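Local coordinates for lipopolysaccharide core heptose(I) kinase WaaP (Pseudomonas aeruginosa, PDB 6DFL), which phosphorylates the first heptose of the lipopolysaccharide inner core with ATP and magnesium, and also autophosphorylates as a protein-tyrosine kinase, at residues A[2-7]-A[77-82]; A[38-43]-A[114-119]; A[83-88]-A[152-157]; A[193-196]-A[201-204]. All blocks are in the same frame, centred on the assembly; numbering follows the deposited sequence.

Contact 1 (A[2-7]-A[77-82]); sequences RLVLEE and QEWQAI
The indole of W79 takes V4 obliquely at the outer end of its six-membered ring, and Y98 stacks on the same indole. CG1 of V4 lies 3.8 Å from CH2 of W79, and CG2 of V4 lies 3.9 Å from CZ2 of W79, so both branches and CB gather round the CZ2-CH2 bond. Beside this pair, the guanidinium of R2 and the amide of Q80 lie 21° from parallel. NE2 of Q80 stands at the guanidinium edge, near its plane, 4.1 Å from NH1 of R2. W79 holds CG anti to its backbone N (chi1 164°), which sends the ring out from helix 76-87 toward strand 2-5; the extended chain of Q80 brings its amide round to R2. The strand is an outermost one of the five-stranded sheet of the kinase N-lobe, tied by backbone bonds to strand 95-101. Helix 76-87 probably corresponds to the kinase C-helix, its E78 carboxylate forming a salt bridge with K51 as in the Lys-Glu pair of protein kinases. Between the two segments no hydrogen bond forms. V4 and W79 adhere by apolar packing; NH1 of R2 and NE2 of Q80 are both donors, so their approach is van der Waals contact rather than a bond, and R76 brings a like charge close to R2.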
loop_
_atom_site.group_PDB
_atom_site.type_symbol
_atom_site.label_atom_id
_atom_site.label_comp_id
_atom_site.label_asym_id
_atom_site.label_seq_id
_atom_site.Cartn_x
_atom_site.Cartn_y
_atom_site.Cartn_z
ATOM N N ARG A 2 3.045 -26.246 18.131
ATOM C CA ARG A 2 3.360 -24.845 18.332
ATOM C C ARG A 2 2.160 -24.162 18.958
ATOM O O ARG A 2 1.024 -24.374 18.530
ATOM C CB ARG A 2 3.755 -24.177 17.018
ATOM C CG ARG A 2 5.172 -24.519 16.626
ATOM C CD ARG A 2 5.526 -24.041 15.268
ATOM N NE ARG A 2 6.290 -25.043 14.536
ATOM C CZ ARG A 2 6.837 -24.820 13.346
ATOM N NH1 ARG A 2 6.684 -23.628 12.780
ATOM N NH2 ARG A 2 7.528 -25.773 12.720
ATOM N N LEU A 3 2.405 -23.376 19.996
ATOM C CA LEU A 3 1.311 -22.731 20.696
ATOM C C LEU A 3 1.847 -21.494 21.380
ATOM O O LEU A 3 2.840 -21.570 22.109
ATOM C CB LEU A 3 0.679 -23.673 21.724
ATOM C CG LEU A 3 -0.480 -23.108 22.548
ATOM C CD1 LEU A 3 -1.776 -23.109 21.736
ATOM C CD2 LEU A 3 -0.647 -23.899 23.841
ATOM N N VAL A 4 1.210 -20.360 21.119
ATOM C CA VAL A 4 1.479 -19.124 21.830
ATOM C C VAL A 4 0.140 -18.543 22.234
ATOM O O VAL A 4 -0.710 -18.286 21.374
ATOM C CB VAL A 4 2.261 -18.110 20.976
ATOM C CG1 VAL A 4 2.282 -16.748 21.666
ATOM C CG2 VAL A 4 3.690 -18.604 20.684
ATOM N N LEU A 5 -0.050 -18.329 23.528
ATOM C CA LEU A 5 -1.250 -17.689 24.041
ATOM C C LEU A 5 -0.886 -16.356 24.681
ATOM O O LEU A 5 0.124 -16.244 25.383
ATOM C CB LEU A 5 -1.968 -18.587 25.050
ATOM C CG LEU A 5 -2.645 -19.827 24.468
ATOM C CD1 LEU A 5 -3.381 -20.596 25.549
ATOM C CD2 LEU A 5 -3.588 -19.456 23.341
ATOM N N GLU A 6 -1.697 -15.342 24.404
ATOM C CA GLU A 6 -1.580 -14.023 25.007
ATOM C C GLU A 6 -2.944 -13.634 25.561
ATOM O O GLU A 6 -3.932 -14.361 25.409
ATOM C CB GLU A 6 -1.085 -12.989 23.990
ATOM C CG GLU A 6 0.086 -12.173 24.474
ATOM C CD GLU A 6 1.387 -12.952 24.418
ATOM O OE1 GLU A 6 1.848 -13.235 23.285
ATOM O OE2 GLU A 6 1.937 -13.289 25.496
ATOM N N GLU A 7 -3.007 -12.477 26.193
ATOM C CA GLU A 7 -4.279 -12.101 26.787
ATOM C C GLU A 7 -5.271 -11.659 25.710
ATOM O O GLU A 7 -4.876 -11.061 24.704
ATOM C CB GLU A 7 -4.079 -10.985 27.813
ATOM C CG GLU A 7 -3.377 -11.446 29.096
ATOM C CD GLU A 7 -4.090 -12.596 29.793
ATOM O OE1 GLU A 7 -5.335 -12.547 29.916
ATOM O OE2 GLU A 7 -3.401 -13.548 30.218
ATOM N N GLN A 77 1.248 -19.283 8.146
ATOM C CA GLN A 77 1.585 -18.204 7.225
ATOM C C GLN A 77 1.298 -16.841 7.840
ATOM O O GLN A 77 2.191 -15.988 7.939
ATOM C CB GLN A 77 0.821 -18.362 5.914
ATOM C CG GLN A 77 1.494 -19.253 4.918
ATOM C CD GLN A 77 1.398 -20.704 5.299
ATOM O OE1 GLN A 77 0.372 -21.171 5.819
ATOM N NE2 GLN A 77 2.464 -21.440 5.037
ATOM N N GLU A 78 0.048 -16.612 8.233
ATOM C CA GLU A 78 -0.315 -15.379 8.917
ATOM C C GLU A 78 0.569 -15.128 10.136
ATOM O O GLU A 78 1.016 -14.000 10.363
ATOM C CB GLU A 78 -1.784 -15.439 9.321
ATOM C CG GLU A 78 -2.422 -14.099 9.585
ATOM C CD GLU A 78 -3.918 -14.227 9.851
ATOM O OE1 GLU A 78 -4.465 -15.333 9.622
ATOM O OE2 GLU A 78 -4.535 -13.230 10.292
ATOM N N TRP A 79 0.827 -16.166 10.938
ATOM C CA TRP A 79 1.481 -15.931 12.224
ATOM C C TRP A 79 2.908 -15.431 12.046
ATOM O O TRP A 79 3.343 -14.537 12.778
ATOM C CB TRP A 79 1.479 -17.199 13.071
ATOM C CG TRP A 79 2.452 -17.171 14.225
ATOM C CD1 TRP A 79 3.678 -17.752 14.270
ATOM C CD2 TRP A 79 2.262 -16.535 15.510
ATOM N NE1 TRP A 79 4.270 -17.526 15.506
ATOM C CE2 TRP A 79 3.417 -16.788 16.281
ATOM C CE3 TRP A 79 1.228 -15.778 16.078
ATOM C CZ2 TRP A 79 3.571 -16.314 17.578
ATOM C CZ3 TRP A 79 1.385 -15.310 17.375
ATOM C CH2 TRP A 79 2.554 -15.576 18.106
ATOM N N GLN A 80 3.643 -15.990 11.077
ATOM C CA GLN A 80 5.028 -15.601 10.859
ATOM C C GLN A 80 5.110 -14.262 10.134
ATOM O O GLN A 80 6.050 -13.484 10.363
ATOM C CB GLN A 80 5.762 -16.697 10.079
ATOM C CG GLN A 80 6.218 -17.892 10.905
ATOM C CD GLN A 80 6.724 -19.036 10.038
ATOM O OE1 GLN A 80 6.789 -18.918 8.809
ATOM N NE2 GLN A 80 7.080 -20.156 10.675
ATOM N N ALA A 81 4.148 -13.962 9.251
ATOM C CA ALA A 81 4.118 -12.630 8.652
ATOM C C ALA A 81 3.867 -11.577 9.715
ATOM O O ALA A 81 4.577 -10.570 9.793
ATOM C CB ALA A 81 3.056 -12.541 7.566
ATOM N N ILE A 82 2.849 -11.797 10.545
ATOM C CA ILE A 82 2.555 -10.851 11.614
ATOM C C ILE A 82 3.763 -10.673 12.509
ATOM O O ILE A 82 4.094 -9.555 12.918
ATOM C CB ILE A 82 1.330 -11.318 12.411
ATOM C CG1 ILE A 82 0.079 -11.239 11.538
ATOM C CG2 ILE A 82 1.196 -10.511 13.702
ATOM C CD1 ILE A 82 -1.146 -11.601 12.297
#

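Contact 2 (A[38-43]-A[114-119]); sequences TLRTEV and TEELAP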
loop_
_atom_site.group_PDB
_atom_site.type_symbol
_atom_site.label_atom_id
_atom_site.label_comp_id
_atom_site.label_asym_id
_atom_site.label_seq_id
_atom_site.Cartn_x
_atom_site.Cartn_y
_atom_site.Cartn_z
ATOM N N THR A 38 -13.461 -18.928 9.646
ATOM C CA THR A 38 -13.223 -17.604 10.200
ATOM C C THR A 38 -14.464 -17.165 10.957
ATOM O O THR A 38 -15.580 -17.373 10.482
ATOM C CB THR A 38 -12.907 -16.577 9.113
ATOM O OG1 THR A 38 -12.067 -17.174 8.117
ATOM C CG2 THR A 38 -12.203 -15.368 9.724
ATOM N N LEU A 39 -14.281 -16.557 12.126
ATOM C CA LEU A 39 -15.419 -16.031 12.860
ATOM C C LEU A 39 -14.959 -14.852 13.692
ATOM O O LEU A 39 -13.832 -14.837 14.178
ATOM C CB LEU A 39 -16.072 -17.090 13.765
ATOM C CG LEU A 39 -15.268 -17.600 14.965
ATOM C CD1 LEU A 39 -15.852 -17.117 16.281
ATOM C CD2 LEU A 39 -15.181 -19.110 14.953
ATOM N N ARG A 40 -15.840 -13.867 13.849
ATOM C CA ARG A 40 -15.620 -12.760 14.773
ATOM C C ARG A 40 -16.175 -13.113 16.144
ATOM O O ARG A 40 -17.255 -13.706 16.258
ATOM C CB ARG A 40 -16.285 -11.480 14.267
ATOM C CG ARG A 40 -16.120 -10.301 15.199
ATOM C CD ARG A 40 -16.697 -9.052 14.560
ATOM N NE ARG A 40 -16.327 -7.835 15.269
ATOM C CZ ARG A 40 -16.913 -7.408 16.384
ATOM N NH1 ARG A 40 -17.896 -8.107 16.926
ATOM N NH2 ARG A 40 -16.510 -6.281 16.959
ATOM N N THR A 41 -15.434 -12.755 17.186
ATOM C CA THR A 41 -15.861 -13.036 18.546
ATOM C C THR A 41 -15.462 -11.862 19.425
ATOM O O THR A 41 -14.602 -11.060 19.065
ATOM C CB THR A 41 -15.267 -14.357 19.073
ATOM O OG1 THR A 41 -15.868 -14.705 20.328
ATOM C CG2 THR A 41 -13.763 -14.239 19.245
ATOM N N GLU A 42 -16.119 -11.745 20.574
ATOM C CA GLU A 42 -15.843 -10.658 21.501
ATOM C C GLU A 42 -15.484 -11.224 22.863
ATOM O O GLU A 42 -16.081 -12.200 23.320
ATOM C CB GLU A 42 -17.033 -9.710 21.629
ATOM C CG GLU A 42 -17.410 -9.017 20.330
ATOM C CD GLU A 42 -18.421 -7.907 20.537
ATOM O OE1 GLU A 42 -18.943 -7.792 21.669
ATOM O OE2 GLU A 42 -18.689 -7.146 19.576
ATOM N N VAL A 43 -14.487 -10.615 23.497
ATOM C CA VAL A 43 -14.121 -10.908 24.875
ATOM C C VAL A 43 -14.062 -9.566 25.583
ATOM O O VAL A 43 -13.205 -8.732 25.263
ATOM C CB VAL A 43 -12.781 -11.649 24.991
ATOM C CG1 VAL A 43 -12.495 -11.990 26.441
ATOM C CG2 VAL A 43 -12.784 -12.905 24.136
ATOM N N THR A 114 -6.601 -12.987 15.866
ATOM C CA THR A 114 -6.086 -11.631 15.755
ATOM C C THR A 114 -7.082 -10.636 16.330
ATOM O O THR A 114 -8.295 -10.793 16.172
ATOM C CB THR A 114 -5.813 -11.254 14.289
ATOM O OG1 THR A 114 -7.042 -11.273 13.540
ATOM C CG2 THR A 114 -4.819 -12.217 13.656
ATOM N N GLU A 115 -6.560 -9.594 16.971
ATOM C CA GLU A 115 -7.388 -8.489 17.427
ATOM C C GLU A 115 -8.034 -7.765 16.254
ATOM O O GLU A 115 -7.487 -7.704 15.148
ATOM C CB GLU A 115 -6.567 -7.485 18.228
ATOM C CG GLU A 115 -6.195 -7.933 19.625
ATOM C CD GLU A 115 -5.299 -6.912 20.337
ATOM O OE1 GLU A 115 -4.790 -5.974 19.675
ATOM O OE2 GLU A 115 -5.101 -7.049 21.563
ATOM N N GLU A 116 -9.217 -7.213 16.505
ATOM C CA GLU A 116 -9.862 -6.369 15.518
ATOM C C GLU A 116 -9.209 -4.994 15.503
ATOM O O GLU A 116 -8.819 -4.457 16.542
ATOM C CB GLU A 116 -11.351 -6.228 15.809
ATOM C CG GLU A 116 -12.110 -5.567 14.678
ATOM C CD GLU A 116 -13.612 -5.511 14.926
ATOM O OE1 GLU A 116 -14.008 -5.149 16.054
ATOM O OE2 GLU A 116 -14.383 -5.829 13.991
ATOM N N LEU A 117 -9.090 -4.430 14.312
ATOM C CA LEU A 117 -8.618 -3.071 14.134
ATOM C C LEU A 117 -9.821 -2.196 13.827
ATOM O O LEU A 117 -10.486 -2.384 12.799
ATOM C CB LEU A 117 -7.588 -3.004 13.013
ATOM C CG LEU A 117 -6.365 -3.852 13.319
ATOM C CD1 LEU A 117 -5.767 -4.325 12.018
ATOM C CD2 LEU A 117 -5.364 -3.057 14.145
ATOM N N ALA A 118 -10.111 -1.258 14.722
ATOM C CA ALA A 118 -11.340 -0.487 14.603
ATOM C C ALA A 118 -11.261 0.722 15.522
ATOM O O ALA A 118 -10.694 0.631 16.614
ATOM C CB ALA A 118 -12.558 -1.356 14.945
ATOM N N PRO A 119 -11.815 1.872 15.123
ATOM C CA PRO A 119 -12.501 2.040 13.839
ATOM C C PRO A 119 -11.531 2.249 12.675
ATOM O O PRO A 119 -10.559 2.991 12.798
ATOM C CB PRO A 119 -13.355 3.287 14.070
ATOM C CG PRO A 119 -12.557 4.091 15.051
ATOM C CD PRO A 119 -11.867 3.093 15.947
#
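R40 and E116 meet side-on: the guanidinium offers NE and NH2, one to each carboxylate oxygen, in a two-bonded salt bridge. NE of R40 lies 3.1 Å from OE2 of E116, and NH2 of R40 is 2.9 Å from OE1 of E116, both bonds nearly straight. The fit is twisted, with the two planes 48° apart. Both oxygens stay close to the guanidinium plane, yet the nitrogens do not lie in the carboxylate plane: OE2 is met from well above it, and OE1 on its syn side, tilted by 27°. The remaining nitrogen is used too. NH1 of R40 bonds OE2 of E42 at 2.9 Å, again in the guanidinium plane, on the anti lone pair of that oxygen. Three edge bonds to two carboxylates therefore fix the rotation of the guanidinium and set one positive charge between two negative ones, whose oxygens E42 OE2 and E116 OE1 remain 6.2 Å apart. R40 reaches across because its chain is extended from CG to NE, with CG anti to the backbone N (chi1 179°); E116 is stretched out likewise to meet it. The network lies at the surface of the N-lobe. E116 follows strand 109-115 at the start of the stretch that probably corresponds to the kinase hinge, and R40 sits on strand 37-41, an outermost strand of the sheet. Strand 48-53 runs between these two, so the bridge spans it, with F49 touching E116, while T114 packs on E78 and I82 of helix 76-87.

Contact 3 (A[83-88]-A[152-157]); sequences RRLHEA and GDMHRA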
loop_
_atom_site.group_PDB
_atom_site.type_symbol
_atom_site.label_atom_id
_atom_site.label_comp_id
_atom_site.label_asym_id
_atom_site.label_seq_id
_atom_site.Cartn_x
_atom_site.Cartn_y
_atom_site.Cartn_z
ATOM N N ARG A 83 4.462 -11.763 12.810
ATOM C CA ARG A 83 5.595 -11.644 13.717
ATOM C C ARG A 83 6.753 -10.906 13.058
ATOM O O ARG A 83 7.391 -10.061 13.690
ATOM C CB ARG A 83 6.009 -13.028 14.207
ATOM C CG ARG A 83 4.986 -13.621 15.179
ATOM C CD ARG A 83 5.449 -13.559 16.621
ATOM N NE ARG A 83 6.228 -14.758 16.922
ATOM C CZ ARG A 83 6.611 -15.131 18.139
ATOM N NH1 ARG A 83 6.286 -14.389 19.196
ATOM N NH2 ARG A 83 7.316 -16.250 18.297
ATOM N N ARG A 84 7.030 -11.191 11.782
ATOM C CA ARG A 84 8.093 -10.460 11.106
ATOM C C ARG A 84 7.730 -8.995 10.940
ATOM O O ARG A 84 8.582 -8.123 11.140
ATOM C CB ARG A 84 8.424 -11.074 9.745
ATOM C CG ARG A 84 9.493 -10.280 8.969
ATOM C CD ARG A 84 10.969 -10.660 9.369
ATOM N NE ARG A 84 11.342 -11.942 8.739
ATOM C CZ ARG A 84 11.515 -13.070 9.425
ATOM N NH1 ARG A 84 11.399 -13.028 10.754
ATOM N NH2 ARG A 84 11.807 -14.227 8.808
ATOM N N LEU A 85 6.478 -8.691 10.587
ATOM C CA LEU A 85 6.111 -7.291 10.385
ATOM C C LEU A 85 6.221 -6.490 11.672
ATOM O O LEU A 85 6.523 -5.293 11.627
ATOM C CB LEU A 85 4.701 -7.178 9.828
ATOM C CG LEU A 85 4.571 -7.552 8.363
ATOM C CD1 LEU A 85 3.220 -7.100 7.852
ATOM C CD2 LEU A 85 5.708 -6.949 7.558
ATOM N N HIS A 86 5.960 -7.120 12.820
ATOM C CA HIS A 86 6.136 -6.436 14.093
ATOM C C HIS A 86 7.612 -6.142 14.351
ATOM O O HIS A 86 7.968 -5.024 14.741
ATOM C CB HIS A 86 5.532 -7.273 15.222
ATOM C CG HIS A 86 4.038 -7.124 15.353
ATOM N ND1 HIS A 86 3.445 -6.426 16.383
ATOM C CD2 HIS A 86 3.020 -7.579 14.580
ATOM C CE1 HIS A 86 2.131 -6.458 16.242
ATOM N NE2 HIS A 86 1.848 -7.148 15.151
ATOM N N GLU A 87 8.486 -7.123 14.119
ATOM C CA GLU A 87 9.921 -6.873 14.188
ATOM C C GLU A 87 10.311 -5.682 13.324
ATOM O O GLU A 87 11.049 -4.795 13.769
ATOM C CB GLU A 87 10.696 -8.124 13.760
ATOM C CG GLU A 87 10.538 -9.323 14.700
ATOM C CD GLU A 87 11.033 -10.620 14.097
ATOM O OE1 GLU A 87 11.964 -10.590 13.240
ATOM O OE2 GLU A 87 10.466 -11.684 14.467
ATOM N N ALA A 88 9.799 -5.624 12.095
ATOM C CA ALA A 88 10.198 -4.614 11.121
ATOM C C ALA A 88 9.473 -3.287 11.282
ATOM O O ALA A 88 9.708 -2.373 10.482
ATOM C CB ALA A 88 9.988 -5.134 9.702
ATOM N N GLY A 152 7.178 -1.740 0.406
ATOM C CA GLY A 152 8.633 -1.771 0.440
ATOM C C GLY A 152 9.184 -2.301 1.745
ATOM O O GLY A 152 10.017 -3.207 1.748
ATOM N N ASP A 153 8.697 -1.768 2.875
ATOM C CA ASP A 153 9.165 -2.239 4.179
ATOM C C ASP A 153 8.862 -3.717 4.375
ATOM O O ASP A 153 9.723 -4.488 4.823
ATOM C CB ASP A 153 8.530 -1.414 5.302
ATOM C CG ASP A 153 9.386 -0.194 5.700
ATOM O OD1 ASP A 153 10.363 0.107 4.988
ATOM O OD2 ASP A 153 9.068 0.454 6.723
HETATM N N MSE A 154 7.647 -4.126 4.033
HETATM C CA MSE A 154 7.238 -5.506 4.074
HETATM C C MSE A 154 8.183 -6.397 3.270
HETATM O O MSE A 154 8.634 -7.431 3.759
HETATM C CB MSE A 154 5.835 -5.607 3.519
HETATM C CG MSE A 154 4.965 -6.678 4.083
HETATM SE SE MSE A 154 3.222 -6.492 3.200
HETATM C CE MSE A 154 3.704 -7.225 1.457
ATOM N N HIS A 155 8.452 -5.994 2.027
ATOM C CA HIS A 155 9.289 -6.806 1.156
ATOM C C HIS A 155 10.709 -6.874 1.674
ATOM O O HIS A 155 11.298 -7.959 1.716
ATOM C CB HIS A 155 9.285 -6.259 -0.260
ATOM C CG HIS A 155 8.015 -6.516 -0.989
ATOM N ND1 HIS A 155 7.711 -5.910 -2.188
ATOM C CD2 HIS A 155 6.969 -7.320 -0.690
ATOM C CE1 HIS A 155 6.524 -6.326 -2.592
ATOM N NE2 HIS A 155 6.058 -7.184 -1.704
ATOM N N ARG A 156 11.285 -5.719 2.067
ATOM C CA ARG A 156 12.651 -5.734 2.582
ATOM C C ARG A 156 12.710 -6.524 3.871
ATOM O O ARG A 156 13.792 -6.952 4.279
ATOM C CB ARG A 156 13.221 -4.314 2.839
ATOM C CG ARG A 156 13.327 -3.392 1.614
ATOM C CD ARG A 156 13.296 -1.875 1.996
ATOM N NE ARG A 156 12.536 -1.067 1.027
ATOM C CZ ARG A 156 11.572 -0.201 1.347
ATOM N NH1 ARG A 156 11.222 0.004 2.613
ATOM N NH2 ARG A 156 10.941 0.473 0.394
ATOM N N ALA A 157 11.581 -6.734 4.538
ATOM C CA ALA A 157 11.700 -7.496 5.766
ATOM C C ALA A 157 11.494 -8.981 5.520
ATOM O O ALA A 157 11.508 -9.757 6.477
ATOM C CB ALA A 157 10.744 -6.957 6.834
#
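R84 and A157 open a contact between the C-terminal ends of helices 76-87 and 137-156, probably the C-helix and E-helix of the protein-kinase fold. The bent chain of R84 curls over the carbonyl of A157: CD of R84 is 3.1 Å from A157 O, and NE of R84 also stands 3.1 Å from A157 O, which lies in the guanidinium plane at its edge. CG anti to the backbone N (chi1 177°) starts this path, and the turns at chi2 and chi3 complete it. NH1 of R84 turns back to its own helix, forming a salt bridge with OE1 of E87 at 3.5 Å. L85, the next residue, is buried. Its CD2 comes 3.6 Å from CG of M154, a selenomethionine, and the two chains pass at a slant. V90 in the following loop touches both L85 and D153. M154 also touches H161, and its side chain is about 9 Å from that of D163, the active-site residue by similarity. A88 lies just past its helix, level with A157, the first residue to leave helical geometry after the other. With small side chains facing each other here, CB of A88 reaches CB of A157 at 3.5 Å.

Contact 4 (A[193-196]-A[201-204]); sequences QTRD and RWRN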
loop_
_atom_site.group_PDB
_atom_site.type_symbol
_atom_site.label_atom_id
_atom_site.label_comp_id
_atom_site.label_asym_id
_atom_site.label_seq_id
_atom_site.Cartn_x
_atom_site.Cartn_y
_atom_site.Cartn_z
ATOM N N GLN A 193 3.931 -15.167 2.786
ATOM C CA GLN A 193 5.158 -15.938 2.883
ATOM C C GLN A 193 6.267 -15.114 3.527
ATOM O O GLN A 193 6.542 -13.972 3.113
ATOM C CB GLN A 193 5.583 -16.412 1.506
ATOM C CG GLN A 193 4.528 -17.238 0.868
ATOM C CD GLN A 193 4.907 -17.614 -0.521
ATOM O OE1 GLN A 193 5.707 -16.914 -1.169
ATOM N NE2 GLN A 193 4.348 -18.725 -1.008
ATOM N N THR A 194 6.921 -15.723 4.516
ATOM C CA THR A 194 7.934 -15.071 5.319
ATOM C C THR A 194 9.257 -15.778 5.120
ATOM O O THR A 194 9.370 -16.980 5.404
ATOM C CB THR A 194 7.552 -15.109 6.787
ATOM O OG1 THR A 194 6.230 -14.592 6.923
ATOM C CG2 THR A 194 8.541 -14.313 7.628
ATOM N N ARG A 195 10.254 -15.021 4.663
ATOM C CA ARG A 195 11.592 -15.533 4.444
ATOM C C ARG A 195 12.575 -14.543 5.016
ATOM O O ARG A 195 12.195 -13.496 5.556
ATOM C CB ARG A 195 11.862 -15.763 2.956
ATOM C CG ARG A 195 10.859 -16.641 2.253
ATOM C CD ARG A 195 11.095 -16.561 0.769
ATOM N NE ARG A 195 10.279 -17.527 0.047
ATOM C CZ ARG A 195 9.122 -17.248 -0.550
ATOM N NH1 ARG A 195 8.633 -16.017 -0.513
ATOM N NH2 ARG A 195 8.462 -18.214 -1.189
ATOM N N ASP A 196 13.853 -14.854 4.877
ATOM C CA ASP A 196 14.798 -13.815 5.239
ATOM C C ASP A 196 14.968 -12.803 4.120
ATOM O O ASP A 196 15.234 -11.636 4.408
ATOM C CB ASP A 196 16.131 -14.416 5.668
ATOM C CG ASP A 196 16.143 -14.783 7.161
ATOM O OD1 ASP A 196 15.238 -14.322 7.926
ATOM O OD2 ASP A 196 17.073 -15.524 7.570
ATOM N N ARG A 201 10.464 -12.415 -7.870
ATOM C CA ARG A 201 9.195 -12.820 -8.472
ATOM C C ARG A 201 8.039 -12.584 -7.511
ATOM O O ARG A 201 6.941 -12.180 -7.918
ATOM C CB ARG A 201 9.233 -14.297 -8.882
ATOM C CG ARG A 201 7.836 -14.897 -9.175
ATOM C CD ARG A 201 7.876 -16.396 -9.484
ATOM N NE ARG A 201 8.404 -16.649 -10.822
ATOM C CZ ARG A 201 8.587 -17.858 -11.346
ATOM N NH1 ARG A 201 8.282 -18.942 -10.649
ATOM N NH2 ARG A 201 9.077 -17.982 -12.572
ATOM N N TRP A 202 8.268 -12.830 -6.228
ATOM C CA TRP A 202 7.195 -12.649 -5.268
ATOM C C TRP A 202 6.961 -11.171 -4.985
ATOM O O TRP A 202 5.802 -10.737 -4.908
ATOM C CB TRP A 202 7.499 -13.442 -3.995
ATOM C CG TRP A 202 7.327 -14.903 -4.203
ATOM C CD1 TRP A 202 8.305 -15.853 -4.217
ATOM C CD2 TRP A 202 6.082 -15.600 -4.437
ATOM N NE1 TRP A 202 7.750 -17.099 -4.448
ATOM C CE2 TRP A 202 6.389 -16.969 -4.577
ATOM C CE3 TRP A 202 4.744 -15.196 -4.525
ATOM C CZ2 TRP A 202 5.395 -17.945 -4.805
ATOM C CZ3 TRP A 202 3.754 -16.166 -4.760
ATOM C CH2 TRP A 202 4.089 -17.519 -4.900
ATOM N N ARG A 203 8.044 -10.391 -4.841
ATOM C CA ARG A 203 7.932 -8.933 -4.798
ATOM C C ARG A 203 7.032 -8.424 -5.919
ATOM O O ARG A 203 6.128 -7.608 -5.698
ATOM C CB ARG A 203 9.323 -8.278 -4.906
ATOM C CG ARG A 203 10.214 -8.346 -3.633
ATOM C CD ARG A 203 11.620 -7.707 -3.831
ATOM N NE ARG A 203 12.523 -7.989 -2.706
ATOM C CZ ARG A 203 12.975 -7.077 -1.839
ATOM N NH1 ARG A 203 13.796 -7.436 -0.848
ATOM N NH2 ARG A 203 12.641 -5.795 -1.976
ATOM N N ASN A 204 7.262 -8.908 -7.136
ATOM C CA ASN A 204 6.586 -8.321 -8.281
ATOM C C ASN A 204 5.112 -8.710 -8.311
ATOM O O ASN A 204 4.264 -7.885 -8.663
ATOM C CB ASN A 204 7.294 -8.725 -9.568
ATOM C CG ASN A 204 8.730 -8.209 -9.635
ATOM O OD1 ASN A 204 9.116 -7.244 -8.951
ATOM N ND2 ASN A 204 9.530 -8.861 -10.458
#
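OE1 of Q193 is gripped by the guanidinium of R195 while it rests over the indole of W202. NH2 of R195 donates to OE1 of Q193 at 3.0 Å, bent to 137° at the hydrogen and arriving from above the carbonyl plane; NH1 of R195 adds a weak bond to the same oxygen at 3.1 Å. N160 contributes another weak bond. The oxygen sits 3.4 Å above the W202 ring plane, over its centre, with CE2 and CD2 of W202 nearest. The Q193 amide is steeply turned against that ring, so it meets the indole with its oxygen rather than lying flat on it. R195 lies flat instead: its guanidinium is 24° from the ring plane, and NH2 of R195 is 3.5 Å from NE1 of W202. Strand 193-194 pairs with strand 159-160, which leads into the stretch holding D163, the active-site residue by similarity, consistent with the beta6-beta9 pairing of protein kinases. The contact joins strand 193-194 and the residue just after it to helix 200-212. CZ of R195 stands 4.5 Å from the centroid of the five-membered ring of W202, an off-centre cation-pi contact, and its positive charge probably offsets the placing of an oxygen over the aromatic face. Extension from CG to NE carries the R195 guanidinium to the indole. K205 makes a second cation-pi contact with W202, and R162 touches both Q193 and W202.

In the fold
Contacts 1 and 3 share helix 76-87: contact 1 joins it to the N-lobe sheet mainly by apolar packing on one indole, beside an unbonded arginine-glutamine pair, and contact 3 joins its far end to helix 137-156. Both are partly buried and have no clear hydrogen bond across. Contacts 2 and 4 lie at the surface, each built round an arginine: contact 2 pairs it with carboxylates, contact 4 with an amide oxygen and an indole face. They fall on opposite sides of the chain's centre, their centres 27 Å apart. Contacts 1 and 2 touch on the same sheet. R84 of contact 3 makes a long, weak ion pair with D196 of contact 4, and T194 touches helix 76-87.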